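Local atomic coordinates of GTPase subunit of restriction endonuclease (Thermococcus gammatolerans, PDB entry 6P0F), a protein that probably recognises and binds DNA through its YTH-like N-terminal domain, as part of a McrB-type, GTP-dependent restriction system thought to cleave modified DNA. Residues I65-K77 / E89-V101. Residues are numbered along the deposited sequence; the frame is centred on the assembly and turned at random.
Sequences IDKGDMVLFYVGK and ETAVYLGIICETV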
ATOM      1  N   ILE A  65       9.545   4.905  -4.876  1.00 28.86           N
ATOM      2  CA  ILE A  65       9.207   3.869  -3.911  1.00 27.46           C
ATOM      3  C   ILE A  65      10.196   2.729  -4.096  1.00 25.08           C
ATOM      4  O   ILE A  65      10.337   2.198  -5.208  1.00 30.02           O
ATOM      5  CB  ILE A  65       7.767   3.378  -4.108  1.00 30.57           C
ATOM      6  CG1 ILE A  65       6.789   4.538  -3.928  1.00 29.10           C
ATOM      7  CG2 ILE A  65       7.446   2.238  -3.148  1.00 27.16           C
ATOM      8  CD1 ILE A  65       5.370   4.155  -4.253  1.00 36.28           C
ATOM      9  N   ASP A  66      10.859   2.346  -3.014  1.00 26.89           N
ATOM     10  CA  ASP A  66      11.923   1.353  -3.036  1.00 28.40           C
ATOM     11  C   ASP A  66      11.577   0.150  -2.170  1.00 24.39           C
ATOM     12  O   ASP A  66      10.863   0.273  -1.171  1.00 23.04           O
ATOM     13  CB  ASP A  66      13.240   1.953  -2.496  1.00 31.30           C
ATOM     14  CG  ASP A  66      13.740   3.140  -3.314  1.00 33.98           C
ATOM     15  OD1 ASP A  66      13.683   3.077  -4.559  1.00 37.79           O
ATOM     16  OD2 ASP A  66      14.201   4.136  -2.706  1.00 41.13           O
ATOM     17  N   LYS A  67      12.158  -1.006  -2.480  1.00 23.18           N
ATOM     18  CA  LYS A  67      12.030  -2.105  -1.534  1.00 24.09           C
ATOM     19  C   LYS A  67      12.650  -1.720  -0.194  1.00 22.16           C
ATOM     20  O   LYS A  67      13.588  -0.905  -0.109  1.00 25.11           O
ATOM     21  CB  LYS A  67      12.629  -3.390  -2.100  1.00 28.27           C
ATOM     22  CG  LYS A  67      14.065  -3.310  -2.469  1.00 27.02           C
ATOM     23  CD  LYS A  67      14.542  -4.664  -3.032  1.00 27.65           C
ATOM     24  CE  LYS A  67      16.015  -4.528  -3.344  1.00 29.76           C
ATOM     25  NZ  LYS A  67      16.569  -5.793  -3.843  1.00 35.22           N
ATOM     26  N   GLY A  68      12.014  -2.186   0.874  1.00 21.03           N
ATOM     27  CA  GLY A  68      12.368  -1.801   2.219  1.00 22.87           C
ATOM     28  C   GLY A  68      11.585  -0.628   2.768  1.00 23.97           C
ATOM     29  O   GLY A  68      11.575  -0.430   3.989  1.00 24.77           O
ATOM     30  N   ASP A  69      10.941   0.143   1.894  1.00 22.24           N
ATOM     31  CA  ASP A  69      10.079   1.238   2.310  1.00 21.56           C
ATOM     32  C   ASP A  69       8.812   0.675   2.960  1.00 22.64           C
ATOM     33  O   ASP A  69       8.394  -0.466   2.714  1.00 20.13           O
ATOM     34  CB  ASP A  69       9.742   2.122   1.124  1.00 22.44           C
ATOM     35  CG  ASP A  69      10.929   2.964   0.648  1.00 25.75           C
ATOM     36  OD1 ASP A  69      11.970   2.986   1.378  1.00 25.04           O
ATOM     37  OD2 ASP A  69      10.792   3.593  -0.428  1.00 25.79           O
HETATM   38  N   MSE A  70       8.188   1.495   3.784  1.00 21.96           N
HETATM   39  CA  MSE A  70       7.024   1.109   4.561  1.00 19.61           C
HETATM   40  C   MSE A  70       5.812   1.871   4.027  1.00 21.01           C
HETATM   41  O   MSE A  70       5.914   3.032   3.628  1.00 19.21           O
HETATM   42  CB  MSE A  70       7.265   1.405   6.030  1.00 23.65           C
HETATM   43  CG  MSE A  70       8.214   0.416   6.590  1.00 25.34           C
HETATM   44 SE   MSE A  70       8.837   1.056   8.282  1.00 43.96          SE
HETATM   45  CE  MSE A  70       7.202   1.731   8.999  1.00 50.39           C
ATOM     46  N   VAL A  71       4.654   1.206   4.052  1.00 17.93           N
ATOM     47  CA  VAL A  71       3.407   1.786   3.556  1.00 15.63           C
ATOM     48  C   VAL A  71       2.344   1.654   4.639  1.00 18.65           C
ATOM     49  O   VAL A  71       2.079   0.549   5.133  1.00 19.06           O
ATOM     50  CB  VAL A  71       2.936   1.110   2.261  1.00 18.25           C
ATOM     51  CG1 VAL A  71       1.588   1.711   1.866  1.00 22.58           C
ATOM     52  CG2 VAL A  71       3.949   1.270   1.130  1.00 22.01           C
ATOM     53  N   LEU A  72       1.731   2.780   5.003  1.00 18.03           N
ATOM     54  CA  LEU A  72       0.514   2.796   5.809  1.00 17.01           C
ATOM     55  C   LEU A  72      -0.647   2.915   4.828  1.00 19.32           C
ATOM     56  O   LEU A  72      -0.758   3.920   4.124  1.00 19.65           O
ATOM     57  CB  LEU A  72       0.490   3.974   6.779  1.00 18.74           C
ATOM     58  CG  LEU A  72       1.451   3.818   7.961  1.00 17.52           C
ATOM     59  CD1 LEU A  72       1.690   5.209   8.541  1.00 20.20           C
ATOM     60  CD2 LEU A  72       0.953   2.853   9.005  1.00 19.14           C
ATOM     61  N   PHE A  73      -1.458   1.874   4.725  1.00 16.23           N
ATOM     62  CA  PHE A  73      -2.699   1.939   3.957  1.00 16.79           C
ATOM     63  C   PHE A  73      -3.776   2.452   4.902  1.00 15.40           C
ATOM     64  O   PHE A  73      -4.135   1.781   5.877  1.00 18.41           O
ATOM     65  CB  PHE A  73      -3.079   0.567   3.407  1.00 18.29           C
ATOM     66  CG  PHE A  73      -2.214   0.076   2.308  1.00 16.52           C
ATOM     67  CD1 PHE A  73      -2.355   0.516   1.010  1.00 19.51           C
ATOM     68  CD2 PHE A  73      -1.258  -0.891   2.581  1.00 20.62           C
ATOM     69  CE1 PHE A  73      -1.554   0.009  -0.000  1.00 20.42           C
ATOM     70  CE2 PHE A  73      -0.451  -1.408   1.561  1.00 20.20           C
ATOM     71  CZ  PHE A  73      -0.604  -0.961   0.285  1.00 19.38           C
ATOM     72  N   TYR A  74      -4.287   3.652   4.635  1.00 18.28           N
ATOM     73  CA  TYR A  74      -5.441   4.186   5.331  1.00 17.27           C
ATOM     74  C   TYR A  74      -6.693   3.728   4.592  1.00 17.14           C
ATOM     75  O   TYR A  74      -6.750   3.863   3.379  1.00 18.76           O
ATOM     76  CB  TYR A  74      -5.381   5.713   5.318  1.00 17.17           C
ATOM     77  CG  TYR A  74      -4.439   6.407   6.266  1.00 17.59           C
ATOM     78  CD1 TYR A  74      -3.438   5.724   6.942  1.00 18.47           C
ATOM     79  CD2 TYR A  74      -4.564   7.768   6.479  1.00 18.06           C
ATOM     80  CE1 TYR A  74      -2.583   6.387   7.810  1.00 19.21           C
ATOM     81  CE2 TYR A  74      -3.718   8.445   7.353  1.00 20.08           C
ATOM     82  CZ  TYR A  74      -2.727   7.753   7.996  1.00 19.20           C
ATOM     83  OH  TYR A  74      -1.893   8.424   8.871  1.00 20.15           O
ATOM     84  N   VAL A  75      -7.680   3.197   5.311  1.00 18.56           N
ATOM     85  CA  VAL A  75      -8.892   2.668   4.686  1.00 21.40           C
ATOM     86  C   VAL A  75     -10.095   3.365   5.310  1.00 19.70           C
ATOM     87  O   VAL A  75     -10.306   3.286   6.525  1.00 21.22           O
ATOM     88  CB  VAL A  75      -8.988   1.146   4.850  1.00 22.54           C
ATOM     89  CG1 VAL A  75     -10.257   0.619   4.168  1.00 23.67           C
ATOM     90  CG2 VAL A  75      -7.729   0.467   4.296  1.00 22.06           C
ATOM     91  N   GLY A  76     -10.910   4.011   4.483  1.00 20.78           N
ATOM     92  CA  GLY A  76     -12.046   4.742   5.008  1.00 21.64           C
ATOM     93  C   GLY A  76     -12.805   5.404   3.875  1.00 18.80           C
ATOM     94  O   GLY A  76     -12.420   5.305   2.712  1.00 20.70           O
ATOM     95  N   LYS A  77     -13.855   6.131   4.255  1.00 21.95           N
ATOM     96  CA  LYS A  77     -14.756   6.792   3.305  1.00 23.69           C
ATOM     97  C   LYS A  77     -14.181   8.158   2.939  1.00 20.62           C
ATOM     98  O   LYS A  77     -14.107   9.068   3.779  1.00 20.91           O
ATOM     99  CB  LYS A  77     -16.145   6.891   3.930  1.00 25.29           C
ATOM    100  CG  LYS A  77     -17.128   7.786   3.220  1.00 36.80           C
ATOM    101  CD  LYS A  77     -17.516   7.226   1.880  1.00 39.00           C
ATOM    102  CE  LYS A  77     -18.695   8.044   1.331  1.00 45.37           C
ATOM    103  NZ  LYS A  77     -19.990   7.286   1.371  1.00 62.88           N
ATOM    104  N   GLU A  89     -16.464   3.924   9.554  1.00 30.93           N
ATOM    105  CA  GLU A  89     -15.393   3.019   9.961  1.00 37.37           C
ATOM    106  C   GLU A  89     -14.108   3.380   9.235  1.00 33.12           C
ATOM    107  O   GLU A  89     -14.127   3.750   8.054  1.00 27.79           O
ATOM    108  CB  GLU A  89     -15.789   1.569   9.647  1.00 34.11           C
ATOM    109  CG  GLU A  89     -14.774   0.519  10.157  1.00 45.03           C
ATOM    110  CD  GLU A  89     -15.419  -0.744  10.753  1.00 53.22           C
ATOM    111  OE1 GLU A  89     -14.775  -1.819  10.692  1.00 49.49           O
ATOM    112  OE2 GLU A  89     -16.550  -0.662  11.291  1.00 54.87           O
ATOM    113  N   THR A  90     -12.982   3.279   9.950  1.00 30.55           N
ATOM    114  CA  THR A  90     -11.676   3.411   9.321  1.00 28.25           C
ATOM    115  C   THR A  90     -10.761   2.292   9.797  1.00 23.28           C
ATOM    116  O   THR A  90     -10.996   1.667  10.831  1.00 24.38           O
ATOM    117  CB  THR A  90     -10.986   4.753   9.617  1.00 25.53           C
ATOM    118  OG1 THR A  90     -10.617   4.832  10.997  1.00 27.96           O
ATOM    119  CG2 THR A  90     -11.899   5.938   9.264  1.00 26.41           C
ATOM    120  N   ALA A  91      -9.711   2.050   9.016  1.00 21.31           N
ATOM    121  CA  ALA A  91      -8.697   1.074   9.406  1.00 20.28           C
ATOM    122  C   ALA A  91      -7.358   1.506   8.830  1.00 20.10           C
ATOM    123  O   ALA A  91      -7.288   2.296   7.894  1.00 19.53           O
ATOM    124  CB  ALA A  91      -9.050  -0.325   8.941  1.00 21.51           C
ATOM    125  N   VAL A  92      -6.276   1.001   9.430  1.00 18.64           N
ATOM    126  CA  VAL A  92      -4.936   1.278   8.941  1.00 17.78           C
ATOM    127  C   VAL A  92      -4.186  -0.043   8.877  1.00 17.90           C
ATOM    128  O   VAL A  92      -4.240  -0.834   9.825  1.00 19.92           O
ATOM    129  CB  VAL A  92      -4.179   2.275   9.845  1.00 20.35           C
ATOM    130  CG1 VAL A  92      -2.815   2.551   9.265  1.00 19.84           C
ATOM    131  CG2 VAL A  92      -4.992   3.569   9.986  1.00 21.20           C
ATOM    132  N   TYR A  93      -3.478  -0.261   7.780  1.00 17.22           N
ATOM    133  CA  TYR A  93      -2.630  -1.427   7.608  1.00 17.98           C
ATOM    134  C   TYR A  93      -1.191  -0.975   7.401  1.00 19.99           C
ATOM    135  O   TYR A  93      -0.951   0.041   6.749  1.00 22.97           O
ATOM    136  CB  TYR A  93      -3.090  -2.281   6.402  1.00 18.77           C
ATOM    137  CG  TYR A  93      -4.487  -2.861   6.556  1.00 18.31           C
ATOM    138  CD1 TYR A  93      -5.604  -2.056   6.393  1.00 19.56           C
ATOM    139  CD2 TYR A  93      -4.678  -4.218   6.841  1.00 20.11           C
ATOM    140  CE1 TYR A  93      -6.899  -2.585   6.543  1.00 20.53           C
ATOM    141  CE2 TYR A  93      -5.945  -4.744   7.006  1.00 23.62           C
ATOM    142  CZ  TYR A  93      -7.045  -3.934   6.831  1.00 27.33           C
ATOM    143  OH  TYR A  93      -8.302  -4.486   6.977  1.00 29.65           O
ATOM    144  N   LEU A  94      -0.227  -1.741   7.922  1.00 18.71           N
ATOM    145  CA  LEU A  94       1.194  -1.426   7.777  1.00 19.50           C
ATOM    146  C   LEU A  94       1.886  -2.555   7.027  1.00 20.87           C
ATOM    147  O   LEU A  94       1.854  -3.701   7.472  1.00 20.69           O
ATOM    148  CB  LEU A  94       1.841  -1.231   9.152  1.00 21.45           C
ATOM    149  CG  LEU A  94       3.352  -0.996   9.113  1.00 24.63           C
ATOM    150  CD1 LEU A  94       3.708   0.308   8.428  1.00 24.78           C
ATOM    151  CD2 LEU A  94       3.915  -0.986  10.530  1.00 29.57           C
ATOM    152  N   GLY A  95       2.506  -2.226   5.907  1.00 20.14           N
ATOM    153  CA  GLY A  95       3.314  -3.174   5.177  1.00 23.56           C
ATOM    154  C   GLY A  95       4.727  -2.689   4.951  1.00 22.29           C
ATOM    155  O   GLY A  95       4.994  -1.485   5.046  1.00 18.70           O
ATOM    156  N   ILE A  96       5.644  -3.617   4.678  1.00 20.60           N
ATOM    157  CA  ILE A  96       6.999  -3.282   4.243  1.00 19.80           C
ATOM    158  C   ILE A  96       7.230  -3.938   2.891  1.00 19.69           C
ATOM    159  O   ILE A  96       6.857  -5.101   2.682  1.00 19.96           O
ATOM    160  CB  ILE A  96       8.052  -3.691   5.301  1.00 19.59           C
ATOM    161  CG1 ILE A  96       9.422  -3.190   4.846  1.00 25.97           C
ATOM    162  CG2 ILE A  96       8.019  -5.150   5.584  1.00 25.18           C
ATOM    163  CD1 ILE A  96      10.453  -3.119   5.989  1.00 28.42           C
ATOM    164  N   ILE A  97       7.788  -3.172   1.951  1.00 19.43           N
ATOM    165  CA  ILE A  97       7.867  -3.600   0.557  1.00 20.73           C
ATOM    166  C   ILE A  97       9.025  -4.577   0.377  1.00 22.98           C
ATOM    167  O   ILE A  97      10.177  -4.292   0.739  1.00 21.36           O
ATOM    168  CB  ILE A  97       8.014  -2.404  -0.394  1.00 19.43           C
ATOM    169  CG1 ILE A  97       6.782  -1.469  -0.289  1.00 23.13           C
ATOM    170  CG2 ILE A  97       8.191  -2.896  -1.828  1.00 21.60           C
ATOM    171  CD1 ILE A  97       6.855  -0.228  -1.154  1.00 27.92           C
ATOM    172  N   CYS A  98       8.707  -5.752  -0.151  1.00 19.17           N
ATOM    173  CA  CYS A  98       9.719  -6.758  -0.463  1.00 19.34           C
ATOM    174  C   CYS A  98      10.400  -6.484  -1.801  1.00 20.46           C
ATOM    175  O   CYS A  98      11.611  -6.695  -1.949  1.00 21.39           O
ATOM    176  CB  CYS A  98       9.037  -8.121  -0.477  1.00 23.96           C
ATOM    177  SG  CYS A  98      10.118  -9.525  -0.784  1.00 27.01           S
ATOM    178  N   GLU A  99       9.626  -6.068  -2.798  1.00 20.73           N
ATOM    179  CA  GLU A  99      10.126  -5.840  -4.142  1.00 19.31           C
ATOM    180  C   GLU A  99       9.199  -4.870  -4.852  1.00 22.24           C
ATOM    181  O   GLU A  99       8.016  -4.779  -4.538  1.00 22.71           O
ATOM    182  CB  GLU A  99      10.186  -7.119  -4.979  1.00 26.13           C
ATOM    183  CG  GLU A  99      11.562  -7.731  -5.131  1.00 32.71           C
ATOM    184  CD  GLU A  99      12.526  -6.832  -5.892  1.00 32.89           C
ATOM    185  OE1 GLU A  99      12.211  -5.653  -6.148  1.00 32.23           O
ATOM    186  OE2 GLU A  99      13.633  -7.294  -6.189  1.00 39.28           O
ATOM    187  N   THR A 100       9.746  -4.182  -5.832  1.00 23.59           N
ATOM    188  CA  THR A 100       8.945  -3.362  -6.732  1.00 26.59           C
ATOM    189  C   THR A 100       9.192  -3.858  -8.144  1.00 23.81           C
ATOM    190  O   THR A 100      10.289  -4.308  -8.484  1.00 26.89           O
ATOM    191  CB  THR A 100       9.272  -1.869  -6.641  1.00 27.64           C
ATOM    192  OG1 THR A 100      10.630  -1.652  -7.040  1.00 27.64           O
ATOM    193  CG2 THR A 100       9.059  -1.343  -5.237  1.00 25.59           C
ATOM    194  N   VAL A 101       8.150  -3.792  -8.965  1.00 22.63           N
ATOM    195  CA  VAL A 101       8.186  -4.282 -10.329  1.00 23.27           C
ATOM    196  C   VAL A 101       7.442  -3.260 -11.164  1.00 26.15           C
ATOM    197  O   VAL A 101       6.262  -3.013 -10.912  1.00 27.69           O
ATOM    198  CB  VAL A 101       7.527  -5.666 -10.474  1.00 29.94           C
ATOM    199  CG1 VAL A 101       7.534  -6.084 -11.934  1.00 32.50           C
ATOM    200  CG2 VAL A 101       8.234  -6.695  -9.583  1.00 30.25           C
TER
HETATM  201  O   HOH W   1      13.148  -1.135  -5.171  1.00 39.19           O
HETATM  202  O   HOH W   2     -14.482   6.383   7.054  1.00 25.83           O
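Leu72 and Leu94 meet at the middle of two antiparallel strands, where CD2 of Leu72 lies 3.8 Å from CD1 of Leu94 and equally near CG1 of Val92, so one methyl bridges two residues of the neighbouring strand. Leu94 comes across because its CG stands opposite the backbone N (chi1 176°). Along the same face, CE of selenomethionine Met70 reaches CD1 of Leu94, and helix 160-174 covers both; at the other end the Tyr74 ring lies alongside Val92, its hydroxyl hydrogen-bonded to Asn142 of helix 138-145. On the reverse face Val71 sets CG1 3.7 Å above the centre of the Phe73 ring, which also meets Phe20 and, edge-to-face, Trp53, while CG2 of Val75 approaches the Tyr93 ring obliquely.

The two strands pair in antiparallel register within the mixed sheet of this YTH-type domain: Val71–Gly95, Phe73–Tyr93 and Val75–Ala91 each exchange two backbone hydrogen bonds, and strand 5-11 runs parallel to 70-76 along its far edge.

Toward the end of the pairing, CD1 of Ile97 is pressed to 3.2 Å from CG2 of Ile65, tighter than usual, and also touches CG2 of Val71; N of Ile97 donates to O of Asp69. A type II beta turn, Asp66 to Asp69, brings Gly68 N to Ile97 O at 2.8 Å; Asp66 N reaches OD2 of Asp69 from above the carboxylate plane, and Gln4 hydrogen-bonds the same oxygen. Outermost, NZ of Lys67 stays 4.0 Å from OE2 of Glu99, too far for a salt bridge, and a water joins Lys67 N to Thr100 OG1.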